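Local coordinates for protein beta chain (Acipenser persicus, PDB 6IYH) that is a haem-carrying globin chain of a four-chain assembly and probably binds and transports oxygen as the beta subunit of sturgeon haemoglobin, at residues B[4-9]-B[126-131]; B[9-14]-B[72-77]. All coordinates share one frame; numbering follows the deposited sequence.

Interaction 1 (B[4-9]-B[126-131])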
loop_
_atom_site.group_PDB
_atom_site.type_symbol
_atom_site.label_atom_id
_atom_site.label_comp_id
_atom_site.label_asym_id
_atom_site.label_seq_id
_atom_site.Cartn_x
_atom_site.Cartn_y
_atom_site.Cartn_z
ATOM N N ASP B 4 26.163 12.687 -8.818
ATOM C CA ASP B 4 26.863 13.682 -8.004
ATOM C C ASP B 4 25.917 14.760 -7.528
ATOM O O ASP B 4 26.013 15.207 -6.389
ATOM C CB ASP B 4 27.979 14.364 -8.792
ATOM C CG ASP B 4 29.149 13.485 -9.017
ATOM O OD1 ASP B 4 29.318 12.440 -8.366
ATOM O OD2 ASP B 4 29.947 13.893 -9.881
ATOM N N SER B 5 25.035 15.191 -8.398
ATOM C CA SER B 5 24.049 16.160 -8.015
ATOM C C SER B 5 23.175 15.671 -6.820
ATOM O O SER B 5 22.816 16.478 -5.920
ATOM C CB SER B 5 23.167 16.479 -9.161
ATOM O OG SER B 5 22.272 17.433 -8.729
ATOM N N GLU B 6 22.792 14.403 -6.862
ATOM C CA GLU B 6 21.966 13.808 -5.768
ATOM C C GLU B 6 22.753 13.785 -4.492
ATOM O O GLU B 6 22.235 14.203 -3.422
ATOM C CB GLU B 6 21.501 12.399 -6.098
ATOM C CG GLU B 6 20.376 12.355 -7.111
ATOM C CD GLU B 6 20.164 10.959 -7.697
ATOM O OE1 GLU B 6 20.979 10.056 -7.549
ATOM O OE2 GLU B 6 19.157 10.787 -8.326
ATOM N N ARG B 7 24.001 13.327 -4.567
ATOM C CA ARG B 7 24.869 13.260 -3.412
ATOM C C ARG B 7 25.028 14.595 -2.727
ATOM O O ARG B 7 24.981 14.687 -1.503
ATOM C CB ARG B 7 26.265 12.814 -3.788
ATOM C CG ARG B 7 26.445 11.345 -3.843
ATOM C CD ARG B 7 27.886 11.008 -4.147
ATOM N NE ARG B 7 27.935 9.656 -4.680
ATOM C CZ ARG B 7 27.946 8.551 -3.959
ATOM N NH1 ARG B 7 27.957 8.600 -2.636
ATOM N NH2 ARG B 7 28.012 7.371 -4.573
ATOM N N PHE B 8 25.173 15.623 -3.558
ATOM C CA PHE B 8 25.317 16.973 -3.116
ATOM C C PHE B 8 24.064 17.525 -2.469
ATOM O O PHE B 8 24.157 18.182 -1.436
ATOM C CB PHE B 8 25.630 17.861 -4.316
ATOM C CG PHE B 8 25.827 19.299 -3.963
ATOM C CD1 PHE B 8 26.994 19.719 -3.365
ATOM C CD2 PHE B 8 24.833 20.219 -4.208
ATOM C CE1 PHE B 8 27.167 21.036 -3.076
ATOM C CE2 PHE B 8 24.991 21.542 -3.895
ATOM C CZ PHE B 8 26.164 21.952 -3.348
ATOM N N ALA B 9 22.912 17.300 -3.093
ATOM C CA ALA B 9 21.605 17.693 -2.543
ATOM C C ALA B 9 21.403 17.095 -1.147
ATOM O O ALA B 9 20.922 17.804 -0.264
ATOM C CB ALA B 9 20.465 17.282 -3.499
ATOM N N GLN B 126 14.146 17.789 -3.158
ATOM C CA GLN B 126 13.066 16.807 -2.679
ATOM C C GLN B 126 13.191 15.479 -3.382
ATOM O O GLN B 126 13.083 14.457 -2.781
ATOM C CB GLN B 126 11.632 17.359 -2.812
ATOM C CG GLN B 126 10.605 16.290 -2.381
ATOM C CD GLN B 126 9.226 16.712 -2.654
ATOM O OE1 GLN B 126 8.995 17.759 -3.074
ATOM N NE2 GLN B 126 8.322 15.874 -2.373
ATOM N N ALA B 127 13.479 15.475 -4.710
ATOM C CA ALA B 127 13.551 14.229 -5.449
ATOM C C ALA B 127 14.680 13.411 -4.959
ATOM O O ALA B 127 14.547 12.211 -4.761
ATOM C CB ALA B 127 13.625 14.461 -6.965
ATOM N N ALA B 128 15.832 14.041 -4.684
ATOM C CA ALA B 128 16.967 13.314 -4.132
ATOM C C ALA B 128 16.718 12.746 -2.718
ATOM O O ALA B 128 17.065 11.611 -2.431
ATOM C CB ALA B 128 18.210 14.218 -4.064
ATOM N N TRP B 129 16.081 13.536 -1.873
ATOM C CA TRP B 129 15.667 13.090 -0.539
ATOM C C TRP B 129 14.596 11.962 -0.592
ATOM O O TRP B 129 14.683 11.033 0.197
ATOM C CB TRP B 129 15.210 14.244 0.346
ATOM C CG TRP B 129 16.404 14.883 0.926
ATOM C CD1 TRP B 129 17.120 15.905 0.408
ATOM C CD2 TRP B 129 17.089 14.441 2.068
ATOM N NE1 TRP B 129 18.256 16.152 1.203
ATOM C CE2 TRP B 129 18.261 15.236 2.200
ATOM C CE3 TRP B 129 16.876 13.389 2.972
ATOM C CZ2 TRP B 129 19.146 15.079 3.252
ATOM C CZ3 TRP B 129 17.800 13.208 4.039
ATOM C CH2 TRP B 129 18.907 14.066 4.164
ATOM N N GLN B 130 13.683 12.029 -1.522
ATOM C CA GLN B 130 12.732 10.912 -1.679
ATOM C C GLN B 130 13.444 9.618 -2.073
ATOM O O GLN B 130 13.165 8.555 -1.564
ATOM C CB GLN B 130 11.693 11.296 -2.665
ATOM C CG GLN B 130 10.646 10.214 -2.906
ATOM C CD GLN B 130 9.845 9.947 -1.644
ATOM O OE1 GLN B 130 9.615 10.844 -0.830
ATOM N NE2 GLN B 130 9.469 8.667 -1.464
ATOM N N LYS B 131 14.483 9.725 -2.919
ATOM C CA LYS B 131 15.251 8.584 -3.282
ATOM C C LYS B 131 15.977 8.057 -2.076
ATOM O O LYS B 131 16.015 6.844 -1.826
ATOM C CB LYS B 131 16.211 8.959 -4.454
ATOM C CG LYS B 131 17.125 7.822 -4.858
ATOM C CD LYS B 131 18.002 8.256 -6.007
ATOM C CE LYS B 131 19.058 7.213 -6.244
ATOM N NZ LYS B 131 19.739 7.553 -7.539
HETATM O O HOH W 1 18.517 8.868 -10.315
#
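E6 and K131 form a salt bridge. K131 NZ lies 2.8 Å from E6 OE1, on the syn side of the carboxylate and 28° out of its plane. The two side chains cross at about a right angle. A water accepts a weak bond from K131 NZ and donates to E6 OE2 at 2.8 Å, so both carboxylate oxygens are engaged. K131 gets there as an extended chain, with CG anti to the backbone N (chi1 177°). Beside the ion pair the helices touch through A9, A128 and the E6 methylene. A9 CB meets A128 CB at 3.8 Å, and E6 CG lies 4.2 Å from A128 CB. W129 adds a weak hydrogen bond from its ring edge, NE1 to A9 O at 3.5 Å. This is the crossing of globin helices A and H. Their axes here approach to 8.9 Å at -87°, nearly perpendicular, with the methyls of A9 and A128 in contact between them. Further out, the N-terminal residues hold the charged pair. T3 N also donates to E6 OE1, K131 NZ bonds to E1 O, and W2 makes a cation-pi contact with K131. H145 of the second subunit, another copy of this protein, packs on K131.

Interaction 2 (B[9-14]-B[72-77])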
loop_
_atom_site.group_PDB
_atom_site.type_symbol
_atom_site.label_atom_id
_atom_site.label_comp_id
_atom_site.label_asym_id
_atom_site.label_seq_id
_atom_site.Cartn_x
_atom_site.Cartn_y
_atom_site.Cartn_z
ATOM N N ALA B 9 22.912 17.300 -3.093
ATOM C CA ALA B 9 21.605 17.693 -2.543
ATOM C C ALA B 9 21.403 17.095 -1.147
ATOM O O ALA B 9 20.922 17.804 -0.264
ATOM C CB ALA B 9 20.465 17.282 -3.499
ATOM N N ILE B 10 21.794 15.849 -0.958
ATOM C CA ILE B 10 21.653 15.146 0.318
ATOM C C ILE B 10 22.636 15.675 1.361
ATOM O O ILE B 10 22.189 16.117 2.428
ATOM C CB ILE B 10 21.829 13.619 0.152
ATOM C CG1 ILE B 10 20.683 13.097 -0.693
ATOM C CG2 ILE B 10 21.896 12.892 1.491
ATOM C CD1 ILE B 10 20.896 11.674 -1.167
ATOM N N THR B 11 23.942 15.680 1.047
ATOM C CA THR B 11 24.948 16.032 2.061
ATOM C C THR B 11 24.895 17.551 2.398
ATOM O O THR B 11 25.060 17.904 3.593
ATOM C CB THR B 11 26.335 15.551 1.668
ATOM O OG1 THR B 11 26.644 16.177 0.441
ATOM C CG2 THR B 11 26.363 14.054 1.528
ATOM N N THR B 12 24.532 18.436 1.457
ATOM C CA THR B 12 24.417 19.870 1.800
ATOM C C THR B 12 23.230 20.148 2.693
ATOM O O THR B 12 23.328 20.938 3.620
ATOM C CB THR B 12 24.392 20.888 0.633
ATOM O OG1 THR B 12 23.176 20.795 -0.081
ATOM C CG2 THR B 12 25.491 20.595 -0.356
ATOM N N LEU B 13 22.097 19.527 2.400
ATOM C CA LEU B 13 20.946 19.747 3.260
ATOM C C LEU B 13 21.204 19.127 4.617
ATOM O O LEU B 13 20.849 19.731 5.630
ATOM C CB LEU B 13 19.675 19.139 2.599
ATOM C CG LEU B 13 18.392 19.549 3.322
ATOM C CD1 LEU B 13 17.144 19.543 2.426
ATOM C CD2 LEU B 13 18.042 18.492 4.361
ATOM N N TRP B 14 21.832 17.956 4.673
ATOM C CA TRP B 14 22.090 17.239 5.920
ATOM C C TRP B 14 22.958 18.060 6.832
ATOM O O TRP B 14 22.761 18.086 8.053
ATOM C CB TRP B 14 22.727 15.897 5.720
ATOM C CG TRP B 14 22.832 15.116 6.933
ATOM C CD1 TRP B 14 23.933 14.745 7.607
ATOM C CD2 TRP B 14 21.703 14.596 7.701
ATOM N NE1 TRP B 14 23.586 14.070 8.735
ATOM C CE2 TRP B 14 22.236 13.926 8.802
ATOM C CE3 TRP B 14 20.308 14.679 7.554
ATOM C CZ2 TRP B 14 21.422 13.306 9.789
ATOM C CZ3 TRP B 14 19.504 13.994 8.496
ATOM C CH2 TRP B 14 20.065 13.351 9.574
ATOM N N ASN B 72 23.452 7.821 9.732
ATOM C CA ASN B 72 24.212 6.550 9.422
ATOM C C ASN B 72 23.917 6.038 8.026
ATOM O O ASN B 72 24.823 5.622 7.252
ATOM C CB ASN B 72 23.935 5.418 10.434
ATOM C CG ASN B 72 24.404 5.731 11.831
ATOM O OD1 ASN B 72 25.396 6.421 12.020
ATOM N ND2 ASN B 72 23.678 5.237 12.832
ATOM N N ALA B 73 22.630 6.067 7.618
ATOM C CA ALA B 73 22.317 5.643 6.253
ATOM C C ALA B 73 23.011 6.498 5.211
ATOM O O ALA B 73 23.471 6.015 4.186
ATOM C CB ALA B 73 20.803 5.627 6.008
ATOM N N ILE B 74 23.053 7.806 5.436
ATOM C CA ILE B 74 23.705 8.707 4.538
ATOM C C ILE B 74 25.222 8.400 4.432
ATOM O O ILE B 74 25.783 8.390 3.335
ATOM C CB ILE B 74 23.436 10.177 4.945
ATOM C CG1 ILE B 74 22.001 10.587 4.681
ATOM C CG2 ILE B 74 24.369 11.132 4.227
ATOM C CD1 ILE B 74 21.580 11.825 5.457
ATOM N N ALA B 75 25.855 8.107 5.562
ATOM C CA ALA B 75 27.283 7.763 5.571
ATOM C C ALA B 75 27.518 6.432 4.850
ATOM O O ALA B 75 28.580 6.187 4.306
ATOM C CB ALA B 75 27.772 7.711 7.010
ATOM N N HIS B 76 26.513 5.548 4.862
ATOM C CA HIS B 76 26.546 4.311 4.098
ATOM C C HIS B 76 25.662 4.306 2.869
ATOM O O HIS B 76 25.134 3.258 2.470
ATOM C CB HIS B 76 26.182 3.151 5.020
ATOM C CG HIS B 76 27.176 2.896 6.108
ATOM N ND1 HIS B 76 27.114 3.519 7.342
ATOM C CD2 HIS B 76 28.248 2.072 6.157
ATOM C CE1 HIS B 76 28.101 3.076 8.106
ATOM N NE2 HIS B 76 28.798 2.190 7.411
ATOM N N MET B 77 25.524 5.429 2.216
ATOM C CA MET B 77 24.453 5.541 1.207
ATOM C C MET B 77 24.696 4.655 -0.013
ATOM O O MET B 77 23.762 4.418 -0.796
ATOM C CB MET B 77 24.200 6.962 0.749
ATOM C CG MET B 77 25.328 7.706 0.016
ATOM S SD MET B 77 25.070 9.527 -0.016
ATOM C CE MET B 77 23.908 9.580 -1.340
#
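I74 meets W14 and I10, and every contact across the two segments is apolar. The aromatic part is a CH-pi contact. I74 CD1 sits over one face of the W14 indole, 3.9 Å from the centroid of the five-membered ring and 25° off its normal. Its nearest ring atom is W14 CD2, at 3.6 Å, on the bond shared by the two rings. W14 CG stands anti to the backbone N (chi1 -173°), which carries the indole out toward helix 57-75. Replacing W14 by an alanine would probably leave I74 CD1 without the ring face it rests on and open a gap toward L67, V70 and W129.

The aliphatic contacts lie beside this one. I10 and I74 pass each other in opposite directions, with I10 CG2 3.9 Å from I74 CG1. I10 and M77 meet tip to tip, I10 CD1 to M77 CE at 3.7 Å. The methionine chain bends at chi3 (-80°) to bring its methyl there. T11, an exposed residue, adds a looser contact, CG2 to I74 CG2.

The polar bonds are made within the segments or to neighbours. T11 OG1 bonds to R7 O. N72 O accepts from both H76 N and H76 ND1, the latter at 3.1 Å and in the imidazole plane. H76 is the first residue past helix 57-75 to leave helical geometry, and its ring folds back onto the carbonyl of N72.

In globin terms helix 4-14 is A and helix 57-75 is E. L67 and V70 of helix 57-75 also touch W14, and W129 of helix 123-142 packs against it too.

Overall arrangement
Interactions 1 and 2 have centres 9 Å apart, on the same side of the chain's centre. Both use helix 4-14. Along the chain, the first segments, 4-9 and 9-14, overlap at A9; then comes 72-77 on helix 57-75, and last 126-131 on helix 123-142. Interaction 2 therefore closes the shorter loop, within the longer one closed by interaction 1. W129 joins the two contacts: its CH2 atom lies 3.7 Å from I74 CD1. The N-terminal helix is thus packed against two others of the all-helical globin fold. The side chains of W129 and W14 are each about 10 Å from the haem, so the cluster lies near the haem but does not touch it through these two side chains.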